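Local coordinates for protein pertussis toxin-like subunit ArtA (Escherichia coli, PDB 4Z9D) that binds NAD and, as the enzymatic subunit of a pertussis-like AB5 toxin, probably transfers ADP-ribose to trimeric G proteins, at residues Asn62-Tyr67 with Gly75-Tyr80; Tyr89-Ser94 with Ile111-Asp116; Asp118-Glu123 with Gly166-Leu171. The protein carries 2 engineered substitutions. All coordinates share one frame; numbering follows the deposited sequence.

Contact 1: residues Asn62-Tyr67 with Gly75-Tyr80; sequences NIARQY and GRLYRY. With NAD (nicotinamide-adenine-dinucleotide), chain F.
One methyl group, CD1 of Leu-77, makes the strand's whole share of this contact, and the tyrosine it touches reaches on to a phosphate of NAD. CD1 sits close to helix 57-68 and meets both backbone and side chain there. It lies 3.6 Å from Ala-64 O and 3.8 Å from Tyr-67 CB. Ala-64 CB is a little farther, 4.0 Å from Leu-77 CD1. The methyl is also at the edge of the Tyr-67 ring, near its plane. Leu-77 reaches the helix with CG beside its own backbone N (chi1 -67°) and an extended chi2. The strand it belongs to, 77-83, lies within a four-stranded antiparallel sheet between strands 6-11 and 130-139. Helix 57-68 packs on this sheet, and Ala-64 also touches Leu-136 of the next strand. The arrangement is part of the NAD-binding fold of the ADP-ribosyltransferase clan, to which pertussis toxin subunit 1 belongs. The dinucleotide lies at the helix face that bears Ile-63 and Tyr-67. The Tyr-67 hydroxyl donates a hydrogen bond to the nicotinamide-side phosphate, Tyr-67 OH to NAD O2N 2.7 Å. Its ring has CG beside the backbone N (chi1 -64°), which turns it back along the helix toward the ligand. One face of the ring is met near its rim by Ile-63 O, 3.5 Å above the plane. That oxygen also accepts the helical bond from Tyr-67 N. One turn earlier, Ile-63 comes over a face of the nicotinamide ring, with Ile-63 CD1 3.5 Å from NAD C4N and almost directly above it. Beyond the two segments, Arg-9, Val-10, Ser-12, His-26 and Ala-42 give NAD further hydrogen bonds.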
loop_
_atom_site.group_PDB
_atom_site.type_symbol
_atom_site.label_atom_id
_atom_site.label_comp_id
_atom_site.label_asym_id
_atom_site.label_seq_id
_atom_site.Cartn_x
_atom_site.Cartn_y
_atom_site.Cartn_z
ATOM N N ASN A 62 -11.524 -3.091 -4.547
ATOM C CA ASN A 62 -12.311 -1.965 -4.064
ATOM C C ASN A 62 -11.543 -0.659 -4.119
ATOM O O ASN A 62 -12.101 0.385 -4.441
ATOM C CB ASN A 62 -12.786 -2.227 -2.644
ATOM C CG ASN A 62 -13.829 -3.330 -2.573
ATOM O OD1 ASN A 62 -14.533 -3.610 -3.554
ATOM N ND2 ASN A 62 -13.935 -3.964 -1.408
ATOM N N ILE A 63 -10.260 -0.713 -3.771
ATOM C CA ILE A 63 -9.375 0.438 -3.946
ATOM C C ILE A 63 -9.305 0.858 -5.422
ATOM O O ILE A 63 -9.397 2.044 -5.753
ATOM C CB ILE A 63 -7.956 0.121 -3.413
ATOM C CG1 ILE A 63 -7.983 -0.022 -1.890
ATOM C CG2 ILE A 63 -6.953 1.195 -3.824
ATOM C CD1 ILE A 63 -6.706 -0.649 -1.313
ATOM N N ALA A 64 -9.147 -0.119 -6.311
ATOM C CA ALA A 64 -9.094 0.176 -7.737
ATOM C C ALA A 64 -10.411 0.801 -8.223
ATOM O O ALA A 64 -10.399 1.728 -9.038
ATOM C CB ALA A 64 -8.797 -1.068 -8.519
ATOM N N ARG A 65 -11.537 0.280 -7.741
ATOM C CA ARG A 65 -12.842 0.832 -8.118
ATOM C C ARG A 65 -12.958 2.303 -7.735
ATOM O O ARG A 65 -13.454 3.129 -8.510
ATOM C CB ARG A 65 -13.965 0.051 -7.453
ATOM C CG ARG A 65 -15.345 0.649 -7.669
ATOM C CD ARG A 65 -16.412 -0.272 -7.085
ATOM N NE ARG A 65 -16.474 -1.531 -7.821
ATOM C CZ ARG A 65 -15.998 -2.689 -7.382
ATOM N NH1 ARG A 65 -15.403 -2.764 -6.203
ATOM N NH2 ARG A 65 -16.105 -3.771 -8.141
ATOM N N GLN A 66 -12.485 2.614 -6.531
ATOM C CA GLN A 66 -12.506 3.973 -6.013
ATOM C C GLN A 66 -11.748 4.913 -6.950
ATOM O O GLN A 66 -12.238 5.990 -7.297
ATOM C CB GLN A 66 -11.899 3.997 -4.605
ATOM C CG GLN A 66 -11.852 5.359 -3.936
ATOM C CD GLN A 66 -10.920 5.383 -2.730
ATOM O OE1 GLN A 66 -10.456 4.339 -2.263
ATOM N NE2 GLN A 66 -10.634 6.581 -2.228
ATOM N N TYR A 67 -10.571 4.481 -7.390
ATOM C CA TYR A 67 -9.751 5.289 -8.277
ATOM C C TYR A 67 -10.344 5.378 -9.681
ATOM O O TYR A 67 -10.418 6.459 -10.255
ATOM C CB TYR A 67 -8.332 4.730 -8.335
ATOM C CG TYR A 67 -7.612 4.808 -7.002
ATOM C CD1 TYR A 67 -8.103 5.596 -5.972
ATOM C CD2 TYR A 67 -6.465 4.074 -6.769
ATOM C CE1 TYR A 67 -7.464 5.666 -4.753
ATOM C CE2 TYR A 67 -5.811 4.138 -5.552
ATOM C CZ TYR A 67 -6.317 4.935 -4.547
ATOM O OH TYR A 67 -5.678 5.008 -3.325
ATOM N N GLY A 75 -6.460 6.362 -17.680
ATOM C CA GLY A 75 -5.277 5.525 -17.664
ATOM C C GLY A 75 -5.552 4.197 -17.000
ATOM O O GLY A 75 -6.705 3.823 -16.821
ATOM N N ARG A 76 -4.499 3.492 -16.612
ATOM C CA ARG A 76 -4.675 2.128 -16.144
ATOM C C ARG A 76 -4.194 1.955 -14.722
ATOM O O ARG A 76 -3.444 2.776 -14.213
ATOM C CB ARG A 76 -3.919 1.161 -17.052
ATOM C CG ARG A 76 -4.102 1.451 -18.525
ATOM C CD ARG A 76 -3.145 0.651 -19.363
ATOM N NE ARG A 76 -3.822 -0.415 -20.094
ATOM C CZ ARG A 76 -4.365 -0.268 -21.299
ATOM N NH1 ARG A 76 -4.312 0.910 -21.918
ATOM N NH2 ARG A 76 -4.965 -1.296 -21.888
ATOM N N LEU A 77 -4.640 0.872 -14.097
ATOM C CA LEU A 77 -4.217 0.515 -12.761
ATOM C C LEU A 77 -3.691 -0.903 -12.808
ATOM O O LEU A 77 -4.163 -1.727 -13.591
ATOM C CB LEU A 77 -5.366 0.622 -11.763
ATOM C CG LEU A 77 -5.888 2.017 -11.484
ATOM C CD1 LEU A 77 -7.111 1.932 -10.582
ATOM C CD2 LEU A 77 -4.783 2.819 -10.832
ATOM N N TYR A 78 -2.699 -1.173 -11.973
ATOM C CA TYR A 78 -2.105 -2.493 -11.863
ATOM C C TYR A 78 -2.168 -2.925 -10.407
ATOM O O TYR A 78 -2.067 -2.092 -9.505
ATOM C CB TYR A 78 -0.649 -2.486 -12.345
ATOM C CG TYR A 78 -0.467 -2.019 -13.776
ATOM C CD1 TYR A 78 -0.298 -2.926 -14.806
ATOM C CD2 TYR A 78 -0.437 -0.661 -14.085
ATOM C CE1 TYR A 78 -0.111 -2.506 -16.104
ATOM C CE2 TYR A 78 -0.255 -0.228 -15.387
ATOM C CZ TYR A 78 -0.095 -1.157 -16.393
ATOM O OH TYR A 78 0.087 -0.739 -17.696
ATOM N N ARG A 79 -2.349 -4.218 -10.175
ATOM C CA ARG A 79 -2.184 -4.773 -8.841
ATOM C C ARG A 79 -0.829 -5.457 -8.783
ATOM O O ARG A 79 -0.585 -6.396 -9.534
ATOM C CB ARG A 79 -3.300 -5.773 -8.511
ATOM C CG ARG A 79 -3.254 -6.307 -7.085
ATOM C CD ARG A 79 -4.302 -7.364 -6.832
ATOM N NE ARG A 79 -4.059 -8.585 -7.601
ATOM C CZ ARG A 79 -4.838 -9.035 -8.580
ATOM N NH1 ARG A 79 -5.936 -8.383 -8.914
ATOM N NH2 ARG A 79 -4.525 -10.158 -9.206
ATOM N N TYR A 80 0.052 -4.975 -7.916
ATOM C CA TYR A 80 1.356 -5.596 -7.726
ATOM C C TYR A 80 1.345 -6.518 -6.519
ATOM O O TYR A 80 0.785 -6.173 -5.476
ATOM C CB TYR A 80 2.437 -4.520 -7.553
ATOM C CG TYR A 80 2.726 -3.746 -8.804
ATOM C CD1 TYR A 80 3.713 -4.175 -9.691
ATOM C CD2 TYR A 80 2.015 -2.593 -9.111
ATOM C CE1 TYR A 80 3.985 -3.470 -10.841
ATOM C CE2 TYR A 80 2.265 -1.892 -10.270
ATOM C CZ TYR A 80 3.257 -2.331 -11.128
ATOM O OH TYR A 80 3.522 -1.627 -12.281
HETATM P PA NAD F . -0.204 7.329 -3.479
HETATM O O1A NAD F . 0.901 6.504 -2.925
HETATM O O2A NAD F . -0.085 8.809 -3.475
HETATM O O5B NAD F . -0.482 6.789 -4.991
HETATM C C5B NAD F . -1.417 7.387 -5.904
HETATM C C4B NAD F . -0.688 7.592 -7.249
HETATM O O4B NAD F . 0.356 8.604 -7.112
HETATM C C3B NAD F . 0.066 6.346 -7.605
HETATM O O3B NAD F . -0.880 5.394 -8.180
HETATM C C2B NAD F . 0.978 6.908 -8.657
HETATM O O2B NAD F . 0.176 7.335 -9.746
HETATM C C1B NAD F . 1.474 8.175 -7.942
HETATM N N9A NAD F . 2.611 8.054 -6.961
HETATM C C8A NAD F . 2.713 7.536 -5.738
HETATM N N7A NAD F . 3.959 7.745 -5.306
HETATM C C5A NAD F . 4.628 8.413 -6.250
HETATM C C6A NAD F . 5.892 8.869 -6.320
HETATM N N6A NAD F . 6.671 8.637 -5.266
HETATM N N1A NAD F . 6.361 9.523 -7.395
HETATM C C2A NAD F . 5.497 9.739 -8.466
HETATM N N3A NAD F . 4.185 9.254 -8.375
HETATM C C4A NAD F . 3.783 8.606 -7.270
HETATM O O3 NAD F . -1.547 6.970 -2.730
HETATM P PN NAD F . -2.033 5.446 -2.440
HETATM O O1N NAD F . -0.868 4.569 -2.139
HETATM O O2N NAD F . -3.021 5.057 -3.470
HETATM O O5D NAD F . -2.773 5.705 -1.056
HETATM C C5D NAD F . -3.821 6.674 -0.920
HETATM C C4D NAD F . -4.751 6.266 0.227
HETATM O O4D NAD F . -5.119 4.874 -0.068
HETATM C C3D NAD F . -4.018 6.259 1.582
HETATM O O3D NAD F . -4.938 6.478 2.657
HETATM C C2D NAD F . -3.564 4.814 1.614
HETATM O O2D NAD F . -3.237 4.396 2.958
HETATM C C1D NAD F . -4.780 4.070 1.076
HETATM N N1N NAD F . -4.383 2.673 0.676
HETATM C C2N NAD F . -3.879 2.414 -0.623
HETATM C C3N NAD F . -3.460 1.143 -1.018
HETATM C C7N NAD F . -2.976 0.897 -2.317
HETATM O O7N NAD F . -2.862 -0.388 -2.709
HETATM N N7N NAD F . -2.706 1.938 -3.109
HETATM C C4N NAD F . -3.542 0.105 -0.093
HETATM C C5N NAD F . -4.040 0.339 1.188
HETATM C C6N NAD F . -4.450 1.606 1.589
#

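Contact 2: residues Tyr89-Ser94 with Ile111-Asp116; sequences YPIQPS and IMMRED. Engineered in segment 111-116: Asp-116 (natural residue Gln).
Ile-91 and Met-113 form the apolar half of this contact, and Gln-92 and the engineered Asp-116 form the polar half. Ile-91 has the most surface covered, and its far end does the touching. Ile-91 CD1 is 3.9 Å from Met-113 SD. The Ile-91 arm starts with CG1 between the backbone N and the carbonyl carbon (chi1 62°) and then runs straight out to the sulfur. The Met-113 chain bends at its last torsion, and the two side chains cross obliquely. Both also touch Leu-36 of helix 32-37, which extends this apolar patch. Ile-91 is buried and also touches Asp-118 and Val-120. Asp-116 closes a type I turn that begins at Met-113, with Asp-116 N bonded to Met-113 O at 3.1 Å. The turn follows helix 107-112 and leads toward strand 118-122. The position is consistent with the ARTT (ADP-ribosylating toxin turn-turn) loop of ADP-ribosylating toxins. The natural residue at 116 is Gln, and with the natural Glu at 118 it matches the Gln-x-Glu spacing of pertussis toxin. In the deposited protein the Asp-116 carboxylate bends back over its turn. Asp-116 OD1 comes 3.0 Å from Met-113 O, two acceptors that do not bond. Gln-92, in helix 92-100, extends from the other segment to this carboxylate. Its CG is anti to the backbone N (chi1 -175°), and its amide plane stands 87° from that of the carboxylate. The amide is probably turned over in the model, so nothing rests on which end is oxygen.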
loop_
_atom_site.group_PDB
_atom_site.type_symbol
_atom_site.label_atom_id
_atom_site.label_comp_id
_atom_site.label_asym_id
_atom_site.label_seq_id
_atom_site.Cartn_x
_atom_site.Cartn_y
_atom_site.Cartn_z
ATOM N N TYR A 89 5.543 -2.505 7.874
ATOM C CA TYR A 89 4.963 -2.497 9.227
ATOM C C TYR A 89 3.450 -2.604 9.165
ATOM O O TYR A 89 2.820 -1.822 8.468
ATOM C CB TYR A 89 5.311 -1.202 9.974
ATOM C CG TYR A 89 6.771 -0.988 10.286
ATOM C CD1 TYR A 89 7.655 -0.525 9.316
ATOM C CD2 TYR A 89 7.253 -1.184 11.575
ATOM C CE1 TYR A 89 8.997 -0.313 9.617
ATOM C CE2 TYR A 89 8.593 -0.967 11.884
ATOM C CZ TYR A 89 9.448 -0.533 10.906
ATOM O OH TYR A 89 10.769 -0.317 11.220
ATOM N N PRO A 90 2.861 -3.577 9.869
ATOM C CA PRO A 90 1.414 -3.507 10.091
ATOM C C PRO A 90 1.106 -2.256 10.912
ATOM O O PRO A 90 1.915 -1.897 11.771
ATOM C CB PRO A 90 1.104 -4.785 10.884
ATOM C CG PRO A 90 2.310 -5.664 10.703
ATOM C CD PRO A 90 3.470 -4.721 10.556
ATOM N N ILE A 91 -0.027 -1.598 10.687
ATOM C CA ILE A 91 -0.216 -0.298 11.327
ATOM C C ILE A 91 -0.654 -0.374 12.795
ATOM O O ILE A 91 -0.471 0.575 13.546
ATOM C CB ILE A 91 -1.240 0.574 10.556
ATOM C CG1 ILE A 91 -2.619 -0.072 10.519
ATOM C CG2 ILE A 91 -0.745 0.864 9.138
ATOM C CD1 ILE A 91 -3.650 0.802 9.845
ATOM N N GLN A 92 -1.198 -1.506 13.219
ATOM C CA GLN A 92 -1.833 -1.581 14.533
ATOM C C GLN A 92 -0.920 -1.253 15.740
ATOM O O GLN A 92 -1.341 -0.519 16.632
ATOM C CB GLN A 92 -2.459 -2.971 14.709
ATOM C CG GLN A 92 -3.247 -3.159 15.980
ATOM C CD GLN A 92 -3.905 -4.534 16.034
ATOM O OE1 GLN A 92 -5.006 -4.725 15.516
ATOM N NE2 GLN A 92 -3.229 -5.497 16.661
ATOM N N PRO A 93 0.318 -1.796 15.793
ATOM C CA PRO A 93 1.172 -1.436 16.933
ATOM C C PRO A 93 1.450 0.059 17.004
ATOM O O PRO A 93 1.592 0.629 18.098
ATOM C CB PRO A 93 2.467 -2.214 16.667
ATOM C CG PRO A 93 2.016 -3.385 15.845
ATOM C CD PRO A 93 0.954 -2.826 14.951
ATOM N N SER A 94 1.540 0.693 15.843
ATOM C CA SER A 94 1.807 2.129 15.821
ATOM C C SER A 94 0.564 2.908 16.222
ATOM O O SER A 94 0.658 3.902 16.947
ATOM C CB SER A 94 2.302 2.575 14.450
ATOM O OG SER A 94 3.595 2.047 14.202
ATOM N N ILE A 111 -13.247 2.308 12.484
ATOM C CA ILE A 111 -14.054 1.454 11.613
ATOM C C ILE A 111 -13.317 1.154 10.299
ATOM O O ILE A 111 -13.339 0.030 9.809
ATOM C CB ILE A 111 -15.431 2.091 11.333
ATOM C CG1 ILE A 111 -16.373 1.782 12.499
ATOM C CG2 ILE A 111 -16.047 1.554 10.049
ATOM C CD1 ILE A 111 -17.676 2.505 12.425
ATOM N N MET A 112 -12.646 2.155 9.749
ATOM C CA MET A 112 -11.903 1.985 8.505
ATOM C C MET A 112 -10.699 1.037 8.663
ATOM O O MET A 112 -10.267 0.415 7.685
ATOM C CB MET A 112 -11.438 3.355 7.989
ATOM C CG MET A 112 -12.574 4.237 7.440
ATOM S SD MET A 112 -13.310 3.544 5.935
ATOM C CE MET A 112 -11.963 3.781 4.768
ATOM N N MET A 113 -10.172 0.922 9.887
ATOM C CA MET A 113 -8.981 0.094 10.164
ATOM C C MET A 113 -9.343 -1.268 10.746
ATOM O O MET A 113 -8.473 -2.065 11.094
ATOM C CB MET A 113 -8.040 0.794 11.153
ATOM C CG MET A 113 -7.551 2.162 10.745
ATOM S SD MET A 113 -6.269 2.771 11.884
ATOM C CE MET A 113 -7.140 2.825 13.448
ATOM N N ARG A 114 -10.643 -1.513 10.826
ATOM C CA ARG A 114 -11.188 -2.649 11.562
ATOM C C ARG A 114 -10.682 -4.021 11.126
ATOM O O ARG A 114 -10.507 -4.914 11.964
ATOM C CB ARG A 114 -12.710 -2.633 11.454
ATOM C CG ARG A 114 -13.436 -2.862 12.759
ATOM C CD ARG A 114 -14.929 -2.966 12.478
ATOM N NE ARG A 114 -15.163 -3.955 11.436
ATOM C CZ ARG A 114 -15.663 -5.165 11.654
ATOM N NH1 ARG A 114 -16.018 -5.529 12.879
ATOM N NH2 ARG A 114 -15.825 -5.998 10.641
ATOM N N GLU A 115 -10.441 -4.199 9.832
ATOM C CA GLU A 115 -10.107 -5.527 9.329
ATOM C C GLU A 115 -8.605 -5.798 9.389
ATOM O O GLU A 115 -8.162 -6.903 9.091
ATOM C CB GLU A 115 -10.635 -5.679 7.904
ATOM C CG GLU A 115 -12.055 -6.214 7.848
ATOM C CD GLU A 115 -12.662 -6.066 6.471
ATOM O OE1 GLU A 115 -12.904 -4.905 6.066
ATOM O OE2 GLU A 115 -12.898 -7.094 5.798
ATOM N N ASP A 116 -7.842 -4.787 9.795
ATOM C CA ASP A 116 -6.404 -4.927 10.044
ATOM C C ASP A 116 -5.562 -5.462 8.885
ATOM O O ASP A 116 -4.590 -6.186 9.109
ATOM C CB ASP A 116 -6.183 -5.845 11.250
ATOM C CG ASP A 116 -6.755 -5.277 12.525
ATOM O OD1 ASP A 116 -6.892 -4.033 12.625
ATOM O OD2 ASP A 116 -7.085 -6.083 13.422
#

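Contact 3: residues Asp118-Glu123 with Gly166-Leu171; sequences DIVAVE and GVIPQL. Engineered in segment 118-123: Asp-118 (natural residue Glu).
Ile-168 packs on Val-120 and, more loosely, on Val-122. The two valines belong to the middle strand of a three-stranded antiparallel sheet, ordered 50-54, 118-122, 88-90, in the ADP-ribosyltransferase fold. Ile-168 comes from the loop that follows strand 144-152 and covers one side of the strand. The tight part is at Val-120, where Val-120 CG2 is 3.8 Å from Ile-168 CD1. The two side chains cross there at about a right angle. Both residues are buried. Leu-32, Arg-30 and Tyr-89 add further contacts to Ile-168, and His-35 touches Val-120. Strand 118-122 also leads to the NAD pocket, since the engineered Asp-118 at its start touches the ligand. The valines at 120 and 122 both point toward the loop, as residues two apart on a strand do. Val-122 is partly exposed, and its contact is looser. The two branches of Ile-168 divide the work. With CG1 beside the backbone N (chi1 -60°), the longer arm goes to Val-120. The shorter branch goes to Val-122 and leaves Ile-168 CG2 4.5 Å from Val-122 CG1.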
loop_
_atom_site.group_PDB
_atom_site.type_symbol
_atom_site.label_atom_id
_atom_site.label_comp_id
_atom_site.label_asym_id
_atom_site.label_seq_id
_atom_site.Cartn_x
_atom_site.Cartn_y
_atom_site.Cartn_z
ATOM N N ASP A 118 -4.065 -3.310 6.651
ATOM C CA ASP A 118 -3.138 -2.267 6.218
ATOM C C ASP A 118 -1.718 -2.508 6.685
ATOM O O ASP A 118 -1.475 -2.798 7.859
ATOM C CB ASP A 118 -3.590 -0.891 6.702
ATOM C CG ASP A 118 -4.901 -0.461 6.087
ATOM O OD1 ASP A 118 -4.868 -0.044 4.908
ATOM O OD2 ASP A 118 -5.949 -0.523 6.772
ATOM N N ILE A 119 -0.789 -2.367 5.744
ATOM C CA ILE A 119 0.637 -2.484 6.017
ATOM C C ILE A 119 1.328 -1.354 5.263
ATOM O O ILE A 119 1.016 -1.105 4.098
ATOM C CB ILE A 119 1.194 -3.855 5.603
ATOM C CG1 ILE A 119 0.675 -4.935 6.563
ATOM C CG2 ILE A 119 2.710 -3.844 5.620
ATOM C CD1 ILE A 119 1.113 -6.308 6.209
ATOM N N VAL A 120 2.227 -0.626 5.916
ATOM C CA VAL A 120 2.961 0.406 5.194
ATOM C C VAL A 120 4.428 0.034 5.079
ATOM O O VAL A 120 4.992 -0.546 6.000
ATOM C CB VAL A 120 2.850 1.795 5.866
ATOM C CG1 VAL A 120 1.391 2.267 5.872
ATOM C CG2 VAL A 120 3.378 1.754 7.283
ATOM N N ALA A 121 5.039 0.387 3.949
ATOM C CA ALA A 121 6.485 0.265 3.796
ATOM C C ALA A 121 7.069 1.636 3.978
ATOM O O ALA A 121 6.484 2.636 3.556
ATOM C CB ALA A 121 6.848 -0.291 2.445
ATOM N N VAL A 122 8.237 1.699 4.589
ATOM C CA VAL A 122 8.855 2.999 4.788
ATOM C C VAL A 122 9.876 3.308 3.685
ATOM O O VAL A 122 10.772 2.512 3.395
ATOM C CB VAL A 122 9.502 3.099 6.193
ATOM C CG1 VAL A 122 8.427 3.006 7.271
ATOM C CG2 VAL A 122 10.572 2.020 6.401
ATOM N N GLU A 123 9.715 4.486 3.084
ATOM C CA GLU A 123 10.638 5.064 2.091
ATOM C C GLU A 123 10.675 4.363 0.722
ATOM O O GLU A 123 10.467 5.008 -0.307
ATOM C CB GLU A 123 12.076 5.144 2.645
ATOM C CG GLU A 123 12.946 6.104 1.813
ATOM C CD GLU A 123 14.448 6.057 2.129
ATOM O OE1 GLU A 123 14.835 5.904 3.310
ATOM O OE2 GLU A 123 15.242 6.158 1.169
ATOM N N GLY A 166 6.941 -4.469 15.032
ATOM C CA GLY A 166 6.932 -3.436 16.050
ATOM C C GLY A 166 6.338 -2.096 15.661
ATOM O O GLY A 166 5.582 -1.974 14.692
ATOM N N VAL A 167 6.672 -1.084 16.450
ATOM C CA VAL A 167 6.233 0.283 16.193
ATOM C C VAL A 167 7.111 0.938 15.137
ATOM O O VAL A 167 8.317 0.724 15.105
ATOM C CB VAL A 167 6.254 1.117 17.493
ATOM C CG1 VAL A 167 5.847 2.595 17.232
ATOM C CG2 VAL A 167 5.344 0.466 18.537
ATOM N N ILE A 168 6.500 1.708 14.247
ATOM C CA ILE A 168 7.271 2.496 13.284
ATOM C C ILE A 168 8.149 3.536 13.993
ATOM O O ILE A 168 7.653 4.338 14.782
ATOM C CB ILE A 168 6.348 3.214 12.305
ATOM C CG1 ILE A 168 5.496 2.210 11.522
ATOM C CG2 ILE A 168 7.144 4.132 11.390
ATOM C CD1 ILE A 168 4.324 2.882 10.811
ATOM N N PRO A 169 9.464 3.512 13.725
ATOM C CA PRO A 169 10.368 4.462 14.379
ATOM C C PRO A 169 10.186 5.879 13.855
ATOM O O PRO A 169 9.671 6.070 12.750
ATOM C CB PRO A 169 11.769 3.927 14.049
ATOM C CG PRO A 169 11.591 2.925 12.991
ATOM C CD PRO A 169 10.182 2.447 13.006
ATOM N N GLN A 170 10.587 6.849 14.664
ATOM C CA GLN A 170 10.598 8.253 14.268
ATOM C C GLN A 170 9.220 8.760 13.833
ATOM O O GLN A 170 9.114 9.604 12.936
ATOM C CB GLN A 170 11.625 8.481 13.140
ATOM C CG GLN A 170 13.083 8.182 13.542
ATOM C CD GLN A 170 13.617 6.859 13.006
ATOM O OE1 GLN A 170 13.238 6.417 11.917
ATOM N NE2 GLN A 170 14.510 6.219 13.772
ATOM N N LEU A 171 8.162 8.259 14.469
ATOM C CA LEU A 171 6.814 8.751 14.174
ATOM C C LEU A 171 6.653 10.223 14.573
ATOM O O LEU A 171 7.232 10.673 15.563
ATOM C CB LEU A 171 5.746 7.909 14.881
ATOM C CG LEU A 171 5.418 6.525 14.307
ATOM C CD1 LEU A 171 4.541 5.746 15.271
ATOM C CD2 LEU A 171 4.704 6.670 12.967
#

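The contacts follow one another along the chain in the order 1, 2, 3. Contact 1 belongs to the four-stranded sheet and helix 57-68. Contacts 2 and 3 share the three-stranded sheet, in which strands 88-90 and 118-122 are neighbours. Their centres are 12 Å apart and they touch directly. Tyr-89 N probably bonds to Val-120 O, and Ser-94 OG to Ile-168 N. Contact 1 is about 21 and 23 Å from them, centre to centre, and lies across the chain's centre from contact 3. NAD lies between these parts: contact 1 supplies Ile-63 and Tyr-67 to its pocket, and contact 3 supplies Asp-118. The pocket thus takes residues from helix 57-68 and from the three-stranded sheet.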